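PDB 1LO7: 4-hydroxybenzoyl-CoA Thioesterase from Pseudomonas sp. CBS3, which hydrolyses 4-hydroxybenzoyl-CoA to 4-hydroxybenzoate and free CoA, the last step in converting 4-chlorobenzoate to 4-hydroxybenzoate. Local coordinates for residues P25-W30 / A66-T71; R48-V51 / G55-G58. All blocks are in the same frame, centred on the assembly; numbering follows the deposited sequence. Where two conformers were deposited one is given.

Contact 1: residues P25-W30 / A66-T71. With 4CO (4-hydroxyphenacyl coenzyme A), chain B; EDO (1,2-ethanediol), chain D; EDO (1,2-ethanediol), chain C.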
loop_
_atom_site.group_PDB
_atom_site.type_symbol
_atom_site.label_atom_id
_atom_site.label_comp_id
_atom_site.label_asym_id
_atom_site.label_seq_id
_atom_site.Cartn_x
_atom_site.Cartn_y
_atom_site.Cartn_z
ATOM N N PRO A 25 8.705 -1.485 2.134
ATOM C CA PRO A 25 8.038 -1.822 0.891
ATOM C C PRO A 25 7.728 -0.578 0.065
ATOM O O PRO A 25 7.630 -0.633 -1.165
ATOM C CB PRO A 25 6.844 -2.649 1.267
ATOM C CG PRO A 25 7.205 -3.217 2.642
ATOM C CD PRO A 25 8.085 -2.172 3.311
ATOM N N ASN A 26 7.610 0.565 0.734
ATOM C CA ASN A 26 7.368 1.831 0.040
ATOM C C ASN A 26 8.491 2.169 -0.929
ATOM O O ASN A 26 8.239 2.707 -2.022
ATOM C CB ASN A 26 7.025 3.004 0.986
ATOM C CG ASN A 26 5.696 2.723 1.656
ATOM O OD1 ASN A 26 4.759 2.310 0.973
ATOM N ND2 ASN A 26 5.595 2.874 2.974
ATOM N N TYR A 27 9.760 1.874 -0.549
ATOM C CA TYR A 27 10.841 2.134 -1.476
ATOM C C TYR A 27 10.616 1.337 -2.774
ATOM O O TYR A 27 10.813 1.821 -3.874
ATOM C CB TYR A 27 12.222 1.731 -0.925
ATOM C CG TYR A 27 12.699 2.660 0.173
ATOM C CD1 TYR A 27 13.066 3.969 -0.139
ATOM C CD2 TYR A 27 12.797 2.241 1.497
ATOM C CE1 TYR A 27 13.526 4.830 0.859
ATOM C CE2 TYR A 27 13.249 3.090 2.508
ATOM C CZ TYR A 27 13.610 4.393 2.178
ATOM O OH TYR A 27 14.035 5.265 3.158
ATOM N N HIS A 28 10.169 0.086 -2.660
ATOM C CA HIS A 28 9.941 -0.691 -3.869
ATOM C C HIS A 28 8.824 -0.069 -4.718
ATOM O O HIS A 28 8.875 -0.109 -5.929
ATOM C CB HIS A 28 9.638 -2.169 -3.504
ATOM C CG HIS A 28 10.840 -2.785 -2.869
ATOM N ND1 HIS A 28 11.992 -3.100 -3.629
ATOM C CD2 HIS A 28 11.070 -3.128 -1.558
ATOM C CE1 HIS A 28 12.887 -3.631 -2.760
ATOM N NE2 HIS A 28 12.354 -3.662 -1.518
ATOM N N ARG A 29 7.788 0.530 -4.071
ATOM C CA ARG A 29 6.724 1.179 -4.838
ATOM C C ARG A 29 7.392 2.296 -5.623
ATOM O O ARG A 29 7.125 2.458 -6.801
ATOM C CB ARG A 29 5.710 1.884 -3.896
ATOM C CG ARG A 29 4.705 0.974 -3.230
ATOM C CD ARG A 29 3.378 1.710 -2.982
ATOM N NE ARG A 29 3.541 2.792 -2.033
ATOM C CZ ARG A 29 3.582 4.086 -2.333
ATOM N NH1 ARG A 29 3.447 4.487 -3.573
ATOM N NH2 ARG A 29 3.748 5.014 -1.359
ATOM N N TRP A 30 8.260 3.044 -4.963
ATOM C CA TRP A 30 8.902 4.154 -5.652
ATOM C C TRP A 30 9.875 3.697 -6.758
ATOM O O TRP A 30 9.990 4.358 -7.843
ATOM C CB TRP A 30 9.553 5.134 -4.663
ATOM C CG TRP A 30 8.555 5.670 -3.694
ATOM C CD1 TRP A 30 7.253 5.983 -3.947
ATOM C CD2 TRP A 30 8.789 5.940 -2.316
ATOM N NE1 TRP A 30 6.650 6.438 -2.786
ATOM C CE2 TRP A 30 7.578 6.399 -1.769
ATOM C CE3 TRP A 30 9.904 5.788 -1.482
ATOM C CZ2 TRP A 30 7.505 6.731 -0.418
ATOM C CZ3 TRP A 30 9.819 6.129 -0.162
ATOM C CH2 TRP A 30 8.621 6.588 0.371
ATOM N N ALA A 66 19.036 -5.063 -3.203
ATOM C CA ALA A 66 18.877 -3.763 -2.612
ATOM C C ALA A 66 19.646 -3.605 -1.296
ATOM O O ALA A 66 19.822 -4.540 -0.527
ATOM C CB ALA A 66 17.394 -3.585 -2.284
ATOM N N SER A 67 20.058 -2.372 -1.052
ATOM C CA SER A 67 20.735 -2.023 0.189
ATOM C C SER A 67 20.149 -0.738 0.725
ATOM O O SER A 67 19.856 0.193 -0.022
ATOM C CB SER A 67 22.235 -1.934 0.004
ATOM O OG SER A 67 22.700 -3.177 -0.489
ATOM N N PHE A 68 19.943 -0.671 2.044
ATOM C CA PHE A 68 19.360 0.494 2.733
ATOM C C PHE A 68 20.441 1.090 3.597
ATOM O O PHE A 68 20.865 0.514 4.603
ATOM C CB PHE A 68 18.134 0.051 3.550
ATOM C CG PHE A 68 17.148 -0.693 2.698
ATOM C CD1 PHE A 68 17.242 -2.077 2.528
ATOM C CD2 PHE A 68 16.117 -0.014 2.040
ATOM C CE1 PHE A 68 16.318 -2.781 1.744
ATOM C CE2 PHE A 68 15.200 -0.703 1.232
ATOM C CZ PHE A 68 15.286 -2.095 1.093
ATOM N N VAL A 69 20.894 2.257 3.163
ATOM C CA VAL A 69 22.016 2.936 3.777
ATOM C C VAL A 69 21.764 3.826 4.981
ATOM O O VAL A 69 22.510 3.828 5.968
ATOM C CB VAL A 69 22.788 3.615 2.655
ATOM C CG1 VAL A 69 24.031 4.196 3.270
ATOM C CG2 VAL A 69 23.164 2.580 1.590
ATOM N N CYS A 70 20.685 4.609 4.893
ATOM C CA CYS A 70 20.288 5.476 5.983
ATOM C C CYS A 70 18.773 5.627 5.935
ATOM O O CYS A 70 18.129 5.263 4.965
ATOM C CB CYS A 70 21.013 6.822 6.079
ATOM S SG CYS A 70 20.475 7.898 4.761
ATOM N N THR A 71 18.205 6.121 7.006
ATOM C CA THR A 71 16.762 6.254 7.073
ATOM C C THR A 71 16.257 7.497 6.432
ATOM O O THR A 71 16.987 8.417 6.150
ATOM C CB THR A 71 16.329 6.302 8.550
ATOM O OG1 THR A 71 16.796 7.499 9.140
ATOM C CG2 THR A 71 16.844 5.100 9.332
HETATM N N1A 4CO B . 24.784 -5.621 3.576
HETATM C C2A 4CO B . 25.073 -6.489 4.592
HETATM N N3A 4CO B . 25.149 -6.221 5.869
HETATM C C4A 4CO B . 24.879 -4.925 6.134
HETATM C C5A 4CO B . 24.586 -3.936 5.211
HETATM C C6A 4CO B . 24.529 -4.321 3.863
HETATM N N6A 4CO B . 24.250 -3.477 2.892
HETATM N N7A 4CO B . 24.387 -2.710 5.839
HETATM C C8A 4CO B . 24.576 -2.968 7.139
HETATM N N9A 4CO B . 24.897 -4.280 7.366
HETATM C C1D 4CO B . 25.262 -4.915 8.636
HETATM C C2D 4CO B . 26.640 -4.468 9.114
HETATM O O2D 4CO B . 27.687 -5.161 8.433
HETATM C C3D 4CO B . 26.557 -4.917 10.563
HETATM O O3D 4CO B . 26.518 -6.319 10.639
HETATM P P3D 4CO B . 27.450 -7.133 11.622
HETATM O O7A 4CO B . 28.727 -7.280 10.953
HETATM O O8A 4CO B . 27.577 -6.421 12.897
HETATM O O9A 4CO B . 26.774 -8.513 11.847
HETATM C C4D 4CO B . 25.141 -4.446 10.878
HETATM O O4D 4CO B . 24.440 -4.385 9.598
HETATM C C5D 4CO B . 24.995 -3.172 11.656
HETATM O O5D 4CO B . 25.417 -2.098 10.811
HETATM P P1A 4CO B . 26.428 -1.028 11.402
HETATM O O1A 4CO B . 26.799 -0.236 10.220
HETATM O O2A 4CO B . 27.565 -1.640 12.052
HETATM O O3A 4CO B . 25.723 -0.196 12.464
HETATM P P2A 4CO B . 24.902 1.177 12.359
HETATM O O4A 4CO B . 24.282 1.381 13.687
HETATM O O5A 4CO B . 25.847 2.258 12.088
HETATM O O6A 4CO B . 23.899 1.237 11.056
HETATM C CBP 4CO B . 21.624 1.184 10.516
HETATM C CCP 4CO B . 22.798 0.367 11.058
HETATM C CDP 4CO B . 21.376 2.438 11.373
HETATM C CEP 4CO B . 20.384 0.305 10.411
HETATM C CAP 4CO B . 21.977 1.835 9.168
HETATM O OAP 4CO B . 22.367 0.835 8.225
HETATM C C9P 4CO B . 20.727 2.392 8.489
HETATM O O9P 4CO B . 20.127 3.323 8.983
HETATM N N8P 4CO B . 20.249 1.705 7.305
HETATM C C7P 4CO B . 18.924 2.175 6.882
HETATM C C6P 4CO B . 17.794 1.345 7.508
HETATM C C5P 4CO B . 16.492 1.641 6.755
HETATM O O5P 4CO B . 16.041 2.775 6.636
HETATM N N4P 4CO B . 15.861 0.450 6.237
HETATM C C3P 4CO B . 14.685 0.675 5.409
HETATM C C2P 4CO B . 13.484 1.048 6.236
HETATM S S1P 4CO B . 13.393 0.232 7.830
HETATM O O1B 4CO B . 10.521 -1.174 7.166
HETATM C C1B 4CO B . 10.998 -0.839 8.236
HETATM C C2B 4CO B . 10.955 -1.767 9.373
HETATM C C3B 4CO B . 11.501 -1.356 10.613
HETATM C C4B 4CO B . 11.447 -2.217 11.706
HETATM C C5B 4CO B . 10.825 -3.476 11.574
HETATM O O2B 4CO B . 10.702 -4.336 12.686
HETATM C C6B 4CO B . 10.304 -3.886 10.315
HETATM C C7B 4CO B . 10.368 -3.021 9.205
HETATM C CB 4CO B . 11.664 0.477 8.399
HETATM C C1 EDO D . 23.818 -2.171 -5.068
HETATM O O1 EDO D . 24.918 -2.403 -4.200
HETATM C C2 EDO D . 22.536 -2.521 -4.356
HETATM O O2 EDO D . 22.792 -3.387 -3.256
HETATM C C1 EDO C . 25.018 1.757 6.009
HETATM O O1 EDO C . 24.818 2.766 6.965
HETATM C C2 EDO C . 25.392 0.429 6.652
HETATM O O2 EDO C . 25.135 0.397 8.054
#
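Two rings of helix 25-41 meet the edge of the Phe68 ring near its plane. Tyr27 CD2 lies 3.8 Å from Phe68 CE2, and His28 NE2 lies 4.2 Å from Phe68 CZ. The Tyr27 and Phe68 planes are inclined at 50° with centroids 5.8 Å apart, so the two rings meet obliquely. C3P of the bound 4-hydroxyphenacyl-CoA comes in obliquely, 3.7 Å from Phe68 CD2. CB of Phe68 points toward the helix, and with CG anti to the carbonyl carbon (chi1 -54°) the ring brings CE2 and CZ up to Tyr27 and His28. This is the hot dog fold, a long helix wrapped by an antiparallel sheet. Here the sheet runs on into the second subunit through Ala66 and Ser67, and the His28 rings of the two subunits stack on each other. Beyond Phe68 the chain follows the pantetheine arm. Phe68 O accepts a weak hydrogen bond from 4CO N8P at 3.0 Å, and Thr71 CG2 lies 3.6 Å from 4CO O5P. An alanine in place of Phe68 would probably open a gap between helix and strand and leave Tyr27, His28 and C3P without their shared aromatic neighbour.

Contact 2: residues R48-V51 / G55-G58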
loop_
_atom_site.group_PDB
_atom_site.type_symbol
_atom_site.label_atom_id
_atom_site.label_comp_id
_atom_site.label_asym_id
_atom_site.label_seq_id
_atom_site.Cartn_x
_atom_site.Cartn_y
_atom_site.Cartn_z
ATOM N N ARG A 48 -0.372 0.329 -21.717
ATOM C CA ARG A 48 -1.745 0.203 -22.216
ATOM C C ARG A 48 -1.745 0.174 -23.734
ATOM O O ARG A 48 -2.557 -0.480 -24.373
ATOM C CB ARG A 48 -2.467 1.459 -21.702
ATOM C CG ARG A 48 -3.961 1.466 -21.693
ATOM C CD ARG A 48 -4.426 2.851 -21.253
ATOM N NE ARG A 48 -4.214 3.079 -19.817
ATOM C CZ ARG A 48 -3.324 3.949 -19.365
ATOM N NH1 ARG A 48 -2.560 4.676 -20.187
ATOM N NH2 ARG A 48 -3.224 4.103 -18.041
ATOM N N GLN A 49 -0.825 0.917 -24.316
ATOM C CA GLN A 49 -0.732 0.972 -25.752
ATOM C C GLN A 49 0.153 -0.170 -26.297
ATOM O O GLN A 49 -0.159 -0.830 -27.292
ATOM C CB GLN A 49 -0.219 2.392 -26.132
ATOM C CG GLN A 49 0.100 2.628 -27.612
ATOM C CD GLN A 49 0.603 4.048 -27.827
ATOM O OE1 GLN A 49 0.214 4.972 -27.089
ATOM N NE2 GLN A 49 1.502 4.201 -28.804
ATOM N N THR A 50 1.300 -0.424 -25.642
ATOM C CA THR A 50 2.158 -1.479 -26.158
ATOM C C THR A 50 1.460 -2.828 -26.141
ATOM O O THR A 50 1.740 -3.670 -26.993
ATOM C CB THR A 50 3.505 -1.607 -25.408
ATOM O OG1 THR A 50 3.293 -1.955 -24.034
ATOM C CG2 THR A 50 4.315 -0.320 -25.494
ATOM N N VAL A 51 0.592 -3.059 -25.163
ATOM C CA VAL A 51 -0.069 -4.371 -25.131
ATOM C C VAL A 51 -0.939 -4.583 -26.354
ATOM O O VAL A 51 -0.975 -5.673 -26.931
ATOM C CB VAL A 51 -0.834 -4.599 -23.825
ATOM C CG1 VAL A 51 -2.052 -3.693 -23.722
ATOM C CG2 VAL A 51 -1.193 -6.079 -23.631
ATOM N N GLY A 55 1.706 -6.641 -27.820
ATOM C CA GLY A 55 1.522 -7.635 -26.773
ATOM C C GLY A 55 2.312 -7.404 -25.489
ATOM O O GLY A 55 2.169 -8.172 -24.543
ATOM N N ILE A 56 3.134 -6.357 -25.459
ATOM C CA ILE A 56 3.978 -6.074 -24.291
ATOM C C ILE A 56 3.186 -5.540 -23.134
ATOM O O ILE A 56 2.561 -4.505 -23.257
ATOM C CB ILE A 56 5.193 -5.236 -24.693
ATOM C CG1 ILE A 56 6.048 -6.067 -25.704
ATOM C CG2 ILE A 56 6.030 -4.789 -23.489
ATOM C CD1 ILE A 56 7.226 -5.277 -26.274
ATOM N N VAL A 57 3.193 -6.272 -22.013
ATOM C CA VAL A 57 2.389 -5.835 -20.863
ATOM C C VAL A 57 3.140 -4.951 -19.879
ATOM O O VAL A 57 2.552 -4.333 -18.968
ATOM C CB VAL A 57 1.800 -7.059 -20.118
ATOM C CG1 VAL A 57 0.958 -7.896 -21.048
ATOM C CG2 VAL A 57 2.894 -7.916 -19.492
ATOM N N GLY A 58 4.443 -4.925 -20.036
ATOM C CA GLY A 58 5.239 -4.151 -19.125
ATOM C C GLY A 58 6.575 -4.867 -18.922
ATOM O O GLY A 58 6.978 -5.690 -19.764
#
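The backbone turns sharply where helix 47-54 ends, bringing Val51 and Gly55 to 4.0 Å between CA atoms, with weak hydrogen bonds from Gly55 N to Thr50 O (3.1 Å) and Val51 O (3.0 Å) and from Ile56 N to Thr50 O. The short bond is made by a side chain. Thr50 OG1 donates to Ile56 O at 2.8 Å, approaching from above the carbonyl plane, 37° out of it. With chi1 at 63°, OG1 stands between the backbone N and carbonyl carbon of Thr50, which puts it within reach of Ile56 O. The carbonyl O of Trp47, a substrate-binding residue, is a second acceptor within hydrogen-bonding reach, so the two carbonyls must share or compete for the hydroxyl's single hydrogen. On the more exposed side, Val51 CG2 touches Val57 CG1 at 3.8 Å. Gly55 is the first residue to leave the helical conformation. Its positive phi (88°) would jam a CB against the preceding carbonyl oxygen, so glycine suits this position. Thus the helix end is tied to the start of strand 56-68, which leads through Gly58 into the ligand pocket. Val57 and Gly58 are backbone hydrogen-bonded to Ala120 of strand 107-123, while Tyr136 of helix 134-140 packs on both Thr50 and Ile56.

Overall arrangement
Both contacts use strand 56-68, contact 1 at its far end and contact 2 at its start. Their centres are 28 Å apart, on opposite sides of the chain's centre, and they do not touch. Contact 1 is buried and joins parts distant in sequence through aromatic packing, with no hydrogen bond across it. Contact 2 is partly buried and local, a turn held mainly by polar backbone atoms and one threonine hydroxyl. Their helices, 25-41 and 47-54, follow each other in the chain. Each contact reaches a different molecule of bound 4-hydroxyphenacyl-CoA: contact 1 along the pantetheine arm beside the second subunit, contact 2 through Gly58.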